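Long-range contacts in universal stress protein (Pseudomonas aeruginosa UCBPP-PA14, PDB 7MQ5), which is of unknown function but, as a putative universal stress protein, probably takes part in bacterial stress responses: residues T128-T133 against D237-V242; G134-A139 against T171-S176. One frame throughout, in Å; residues are numbered along the deposited sequence.

Along the chain the loop 128-133 leads straight into 134-139, so the first segments of the two interactions follow each other without a break. Interaction 1 carries that loop, which follows strand 123-126, onto the start of strand 240-244; interaction 2 then pairs strand 136-141 with strand 171-178, both partners lying between the two halves of interaction 1 in sequence. Their centres are about 10 Å apart, on the same side of the chain's centre. They meet in one sheet, where strand 136-141 lies between strands 240-244 and 171-178, and Leu-138 is probably hydrogen-bonded to Val-240 and Val-242. Through strand 136-141 the loop packing of interaction 1 passes directly into the parallel pairing of interaction 2.

Interaction 1. Residues T128-T133 against D237-V242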
loop_
_atom_site.group_PDB
_atom_site.type_symbol
_atom_site.label_atom_id
_atom_site.label_comp_id
_atom_site.label_asym_id
_atom_site.label_seq_id
_atom_site.Cartn_x
_atom_site.Cartn_y
_atom_site.Cartn_z
ATOM N N THR A 128 -10.470 1.717 5.605
ATOM C CA THR A 128 -11.944 1.668 5.455
ATOM C C THR A 128 -12.417 0.246 5.739
ATOM O O THR A 128 -11.639 -0.691 5.534
ATOM C CB THR A 128 -12.390 2.134 4.061
ATOM O OG1 THR A 128 -13.819 2.110 4.015
ATOM C CG2 THR A 128 -11.835 1.288 2.932
ATOM N N ALA A 129 -13.653 0.110 6.204
ATOM C CA ALA A 129 -14.242 -1.229 6.429
ATOM C C ALA A 129 -14.988 -1.688 5.177
ATOM O O ALA A 129 -15.454 -2.840 5.163
ATOM C CB ALA A 129 -15.163 -1.202 7.614
ATOM N N ARG A 130 -15.099 -0.825 4.169
ATOM C CA ARG A 130 -15.817 -1.237 2.939
ATOM C C ARG A 130 -15.124 -2.442 2.313
ATOM O O ARG A 130 -13.899 -2.499 2.264
ATOM C CB ARG A 130 -15.849 -0.090 1.933
ATOM C CG ARG A 130 -16.725 1.080 2.348
ATOM C CD ARG A 130 -16.596 2.160 1.297
ATOM N NE ARG A 130 -15.329 2.874 1.422
ATOM C CZ ARG A 130 -14.611 3.351 0.404
ATOM N NH1 ARG A 130 -14.972 3.105 -0.842
ATOM N NH2 ARG A 130 -13.496 4.013 0.641
ATOM N N PRO A 131 -15.877 -3.434 1.787
ATOM C CA PRO A 131 -15.247 -4.556 1.099
ATOM C C PRO A 131 -14.561 -4.090 -0.196
ATOM O O PRO A 131 -14.997 -3.145 -0.816
ATOM C CB PRO A 131 -16.424 -5.494 0.786
ATOM C CG PRO A 131 -17.630 -4.585 0.777
ATOM C CD PRO A 131 -17.342 -3.541 1.836
ATOM N N TRP A 132 -13.494 -4.770 -0.585
ATOM C CA TRP A 132 -12.857 -4.446 -1.887
ATOM C C TRP A 132 -13.708 -4.921 -3.063
ATOM O O TRP A 132 -13.656 -4.278 -4.108
ATOM C CB TRP A 132 -11.506 -5.136 -1.977
ATOM C CG TRP A 132 -10.422 -4.484 -1.190
ATOM C CD1 TRP A 132 -10.532 -3.513 -0.236
ATOM C CD2 TRP A 132 -9.040 -4.856 -1.233
ATOM N NE1 TRP A 132 -9.295 -3.211 0.264
ATOM C CE2 TRP A 132 -8.367 -4.037 -0.304
ATOM C CE3 TRP A 132 -8.310 -5.803 -1.958
ATOM C CZ2 TRP A 132 -6.989 -4.121 -0.104
ATOM C CZ3 TRP A 132 -6.950 -5.878 -1.767
ATOM C CH2 TRP A 132 -6.306 -5.055 -0.846
ATOM N N THR A 133 -14.390 -6.058 -2.898
ATOM C CA THR A 133 -15.091 -6.710 -4.028
ATOM C C THR A 133 -16.044 -5.725 -4.698
ATOM O O THR A 133 -16.891 -5.101 -4.013
ATOM C CB THR A 133 -15.752 -8.013 -3.575
ATOM O OG1 THR A 133 -14.703 -8.870 -3.126
ATOM C CG2 THR A 133 -16.536 -8.702 -4.669
ATOM N N ASP A 237 -14.937 7.365 -4.914
ATOM C CA ASP A 237 -15.191 6.529 -3.709
ATOM C C ASP A 237 -14.232 5.323 -3.769
ATOM O O ASP A 237 -14.654 4.189 -3.466
ATOM C CB ASP A 237 -16.659 6.114 -3.590
ATOM C CG ASP A 237 -17.067 5.638 -2.206
ATOM O OD1 ASP A 237 -16.354 5.956 -1.234
ATOM O OD2 ASP A 237 -18.121 4.976 -2.107
ATOM N N ALA A 238 -12.964 5.563 -4.135
ATOM C CA ALA A 238 -11.991 4.453 -4.257
ATOM C C ALA A 238 -11.896 3.701 -2.927
ATOM O O ALA A 238 -11.877 4.351 -1.855
ATOM C CB ALA A 238 -10.639 4.988 -4.660
ATOM N N VAL A 239 -11.754 2.385 -3.006
ATOM C CA VAL A 239 -11.618 1.540 -1.787
ATOM C C VAL A 239 -10.133 1.246 -1.522
ATOM O O VAL A 239 -9.784 1.001 -0.354
ATOM C CB VAL A 239 -12.492 0.283 -1.914
ATOM C CG1 VAL A 239 -12.012 -0.679 -2.987
ATOM C CG2 VAL A 239 -12.658 -0.401 -0.573
ATOM N N VAL A 240 -9.296 1.299 -2.560
ATOM C CA VAL A 240 -7.823 1.151 -2.420
ATOM C C VAL A 240 -7.166 2.197 -3.312
ATOM O O VAL A 240 -7.607 2.342 -4.458
ATOM C CB VAL A 240 -7.302 -0.243 -2.839
ATOM C CG1 VAL A 240 -5.784 -0.318 -2.739
ATOM C CG2 VAL A 240 -7.962 -1.363 -2.068
ATOM N N THR A 241 -6.141 2.869 -2.789
ATOM C CA THR A 241 -5.277 3.756 -3.596
ATOM C C THR A 241 -3.864 3.178 -3.495
ATOM O O THR A 241 -3.407 2.893 -2.388
ATOM C CB THR A 241 -5.342 5.221 -3.140
ATOM O OG1 THR A 241 -6.699 5.666 -3.191
ATOM C CG2 THR A 241 -4.509 6.127 -4.016
ATOM N N VAL A 242 -3.197 3.035 -4.627
ATOM C CA VAL A 242 -1.804 2.535 -4.695
ATOM C C VAL A 242 -0.916 3.730 -5.016
ATOM O O VAL A 242 -1.162 4.419 -6.031
ATOM C CB VAL A 242 -1.647 1.423 -5.739
ATOM C CG1 VAL A 242 -0.218 0.899 -5.715
ATOM C CG2 VAL A 242 -2.663 0.306 -5.527
#
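Val-239 and Arg-130 bury the most surface here, one by packing and the other by charge and hydrogen bonds. The arginine reaches over to the turn that ends helix 225-236, where Asp-237, with positive phi, closes a Schellman motif. Arg-130 NH1 donates to Asp-237 O at 2.9 Å, and NH2 to Ala-238 O at 3.0 Å, the latter oxygen lying at the guanidinium edge. Asp-237 OD1 instead sits over one face, 3.2 Å from NH1, in a salt bridge of charges alone with the two planes nearly parallel. A bend at chi3 of Arg-130 (-76°) lets NE also donate to Thr-128 OG1, the acceptor of an ST turn. Over the opposite guanidinium face lies Val-239 CG2, which also packs 3.8 Å from Trp-132 CD1; one compact, apolar methyl meets both. Trp-132 lays its indole against Val-240, whose CG2 stands over the five-membered ring, 3.4 Å from its centroid, in a CH-pi contact. NE1 is hydrogen-bonded to Asp-270, which with the packing limits the ring's rotation. This is a helix-to-strand turn of the alpha/beta fold, leading into strand 240-244 and clasped by the loop between strands 123-126 and 136-141.

Interaction 2. Residues G134-A139 against T171-S176; sequences GGKILA and TLHVIS
Ile-137 joins Thr-171 and His-173 through its backbone: its N donates to Thr-171 O at 2.8 Å, and its O accepts from His-173 N. The same alternation continues on both sides, from Thr-171 N to Gly-135 O at one end and from Ala-139 N to His-173 O and Ile-175 N to Ala-139 O (2.9 Å) at the other. Register pairs run from Lys-136 with Thr-171 to Ala-139 with Val-174; the extended backbone sends Lys-136, Leu-138, Thr-171 and His-173 to one face and Ile-137, Ala-139, Leu-172 and Val-174 to the other.

The tight part lies toward the later residues. Leu-138, with CG anti to the backbone N (chi1 180°), swings CD1 to within 3.8 Å of Ile-175 CG2, and the two side chains meet at a slant on the face covered by helix 225-236, where Ala-233 and Leu-236 touch Leu-138. On the other face Ile-137 and Ala-139 pack against helix 148-167; the small methyl of Ala-139 suits a place close to Ile-157 and Ile-158. That helix links the two strands, making a beta-alpha-beta crossover of parallel neighbours, as expected in the HUP-type alpha/beta fold to which the universal stress proteins belong.

The opposite end is more open to solvent and more polar. Thr-171 is exposed and Lys-136 partly so, and their side chains run alongside each other, with Lys-136 CG 3.6 Å from Thr-171 OG1. This hydroxyl, held between the backbone N and the carbonyl carbon by chi1 of 54°, shares a 2.8 Å hydrogen bond with His-173 NE2, tying the imidazole back along its own strand. A lysine suits this end of the strand pair because the extended methylenes of Lys-136 pack on the imidazole, CD 3.6 Å from His-173 NE2, while NZ stays 5.1 Å from the same nitrogen.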
loop_
_atom_site.group_PDB
_atom_site.type_symbol
_atom_site.label_atom_id
_atom_site.label_comp_id
_atom_site.label_asym_id
_atom_site.label_seq_id
_atom_site.Cartn_x
_atom_site.Cartn_y
_atom_site.Cartn_z
ATOM N N GLY A 134 -15.880 -5.591 -6.010
ATOM C CA GLY A 134 -16.749 -4.717 -6.811
ATOM C C GLY A 134 -16.423 -3.240 -6.691
ATOM O O GLY A 134 -17.140 -2.448 -7.323
ATOM N N GLY A 135 -15.385 -2.861 -5.947
ATOM C CA GLY A 135 -15.110 -1.422 -5.770
ATOM C C GLY A 135 -14.242 -0.826 -6.865
ATOM O O GLY A 135 -14.130 -1.413 -7.959
ATOM N N LYS A 136 -13.648 0.323 -6.570
ATOM C CA LYS A 136 -12.747 1.028 -7.515
ATOM C C LYS A 136 -11.348 1.114 -6.905
ATOM O O LYS A 136 -11.208 1.502 -5.729
ATOM C CB LYS A 136 -13.310 2.405 -7.863
ATOM C CG LYS A 136 -14.659 2.335 -8.567
ATOM C CD LYS A 136 -15.146 3.659 -9.089
ATOM C CE LYS A 136 -16.512 3.554 -9.737
ATOM N NZ LYS A 136 -17.049 4.880 -10.118
ATOM N N ILE A 137 -10.356 0.744 -7.699
ATOM C CA ILE A 137 -8.922 0.764 -7.313
ATOM C C ILE A 137 -8.278 1.941 -8.046
ATOM O O ILE A 137 -8.418 2.016 -9.273
ATOM C CB ILE A 137 -8.242 -0.564 -7.699
ATOM C CG1 ILE A 137 -9.081 -1.787 -7.307
ATOM C CG2 ILE A 137 -6.816 -0.617 -7.149
ATOM C CD1 ILE A 137 -9.468 -1.855 -5.847
ATOM N N LEU A 138 -7.586 2.799 -7.307
ATOM C CA LEU A 138 -6.960 3.997 -7.898
ATOM C C LEU A 138 -5.439 3.884 -7.827
ATOM O O LEU A 138 -4.912 3.665 -6.746
ATOM C CB LEU A 138 -7.434 5.241 -7.144
ATOM C CG LEU A 138 -6.864 6.563 -7.645
ATOM C CD1 LEU A 138 -7.259 6.832 -9.096
ATOM C CD2 LEU A 138 -7.323 7.679 -6.730
ATOM N N ALA A 139 -4.774 4.029 -8.965
ATOM C CA ALA A 139 -3.295 4.066 -9.031
ATOM C C ALA A 139 -2.861 5.521 -9.216
ATOM O O ALA A 139 -3.411 6.188 -10.103
ATOM C CB ALA A 139 -2.806 3.207 -10.170
ATOM N N THR A 171 -12.837 -2.318 -10.520
ATOM C CA THR A 171 -12.377 -1.585 -11.717
ATOM C C THR A 171 -11.145 -0.761 -11.350
ATOM O O THR A 171 -11.016 -0.333 -10.195
ATOM C CB THR A 171 -13.507 -0.749 -12.319
ATOM O OG1 THR A 171 -14.066 0.096 -11.323
ATOM C CG2 THR A 171 -14.607 -1.612 -12.887
ATOM N N LEU A 172 -10.271 -0.581 -12.327
ATOM C CA LEU A 172 -8.996 0.144 -12.174
ATOM C C LEU A 172 -9.096 1.545 -12.789
ATOM O O LEU A 172 -9.602 1.691 -13.913
ATOM C CB LEU A 172 -7.909 -0.687 -12.855
ATOM C CG LEU A 172 -6.518 -0.065 -12.889
ATOM C CD1 LEU A 172 -5.983 0.125 -11.483
ATOM C CD2 LEU A 172 -5.575 -0.918 -13.728
ATOM N N HIS A 173 -8.580 2.529 -12.067
ATOM C CA HIS A 173 -8.565 3.960 -12.431
ATOM C C HIS A 173 -7.159 4.494 -12.160
ATOM O O HIS A 173 -6.489 3.969 -11.249
ATOM C CB HIS A 173 -9.684 4.690 -11.661
ATOM C CG HIS A 173 -11.010 3.977 -11.735
ATOM N ND1 HIS A 173 -12.031 4.353 -12.591
ATOM C CD2 HIS A 173 -11.447 2.858 -11.102
ATOM C CE1 HIS A 173 -13.044 3.520 -12.465
ATOM N NE2 HIS A 173 -12.707 2.581 -11.557
ATOM N N VAL A 174 -6.745 5.511 -12.902
ATOM C CA VAL A 174 -5.398 6.116 -12.722
ATOM C C VAL A 174 -5.529 7.632 -12.578
ATOM O O VAL A 174 -6.279 8.234 -13.342
ATOM C CB VAL A 174 -4.486 5.774 -13.912
ATOM C CG1 VAL A 174 -3.111 6.404 -13.764
ATOM C CG2 VAL A 174 -4.374 4.274 -14.117
ATOM N N ILE A 175 -4.822 8.207 -11.609
ATOM C CA ILE A 175 -4.732 9.687 -11.458
ATOM C C ILE A 175 -3.280 10.080 -11.730
ATOM O O ILE A 175 -2.356 9.515 -11.105
ATOM C CB ILE A 175 -5.233 10.201 -10.087
ATOM C CG1 ILE A 175 -5.050 11.720 -9.918
ATOM C CG2 ILE A 175 -4.571 9.458 -8.946
ATOM C CD1 ILE A 175 -5.735 12.569 -10.950
ATOM N N SER A 176 -3.117 10.976 -12.693
ATOM C CA SER A 176 -1.806 11.576 -13.013
ATOM C C SER A 176 -1.903 13.052 -12.662
ATOM O O SER A 176 -2.711 13.751 -13.284
ATOM C CB SER A 176 -1.423 11.387 -14.454
ATOM O OG SER A 176 -0.150 11.960 -14.712
#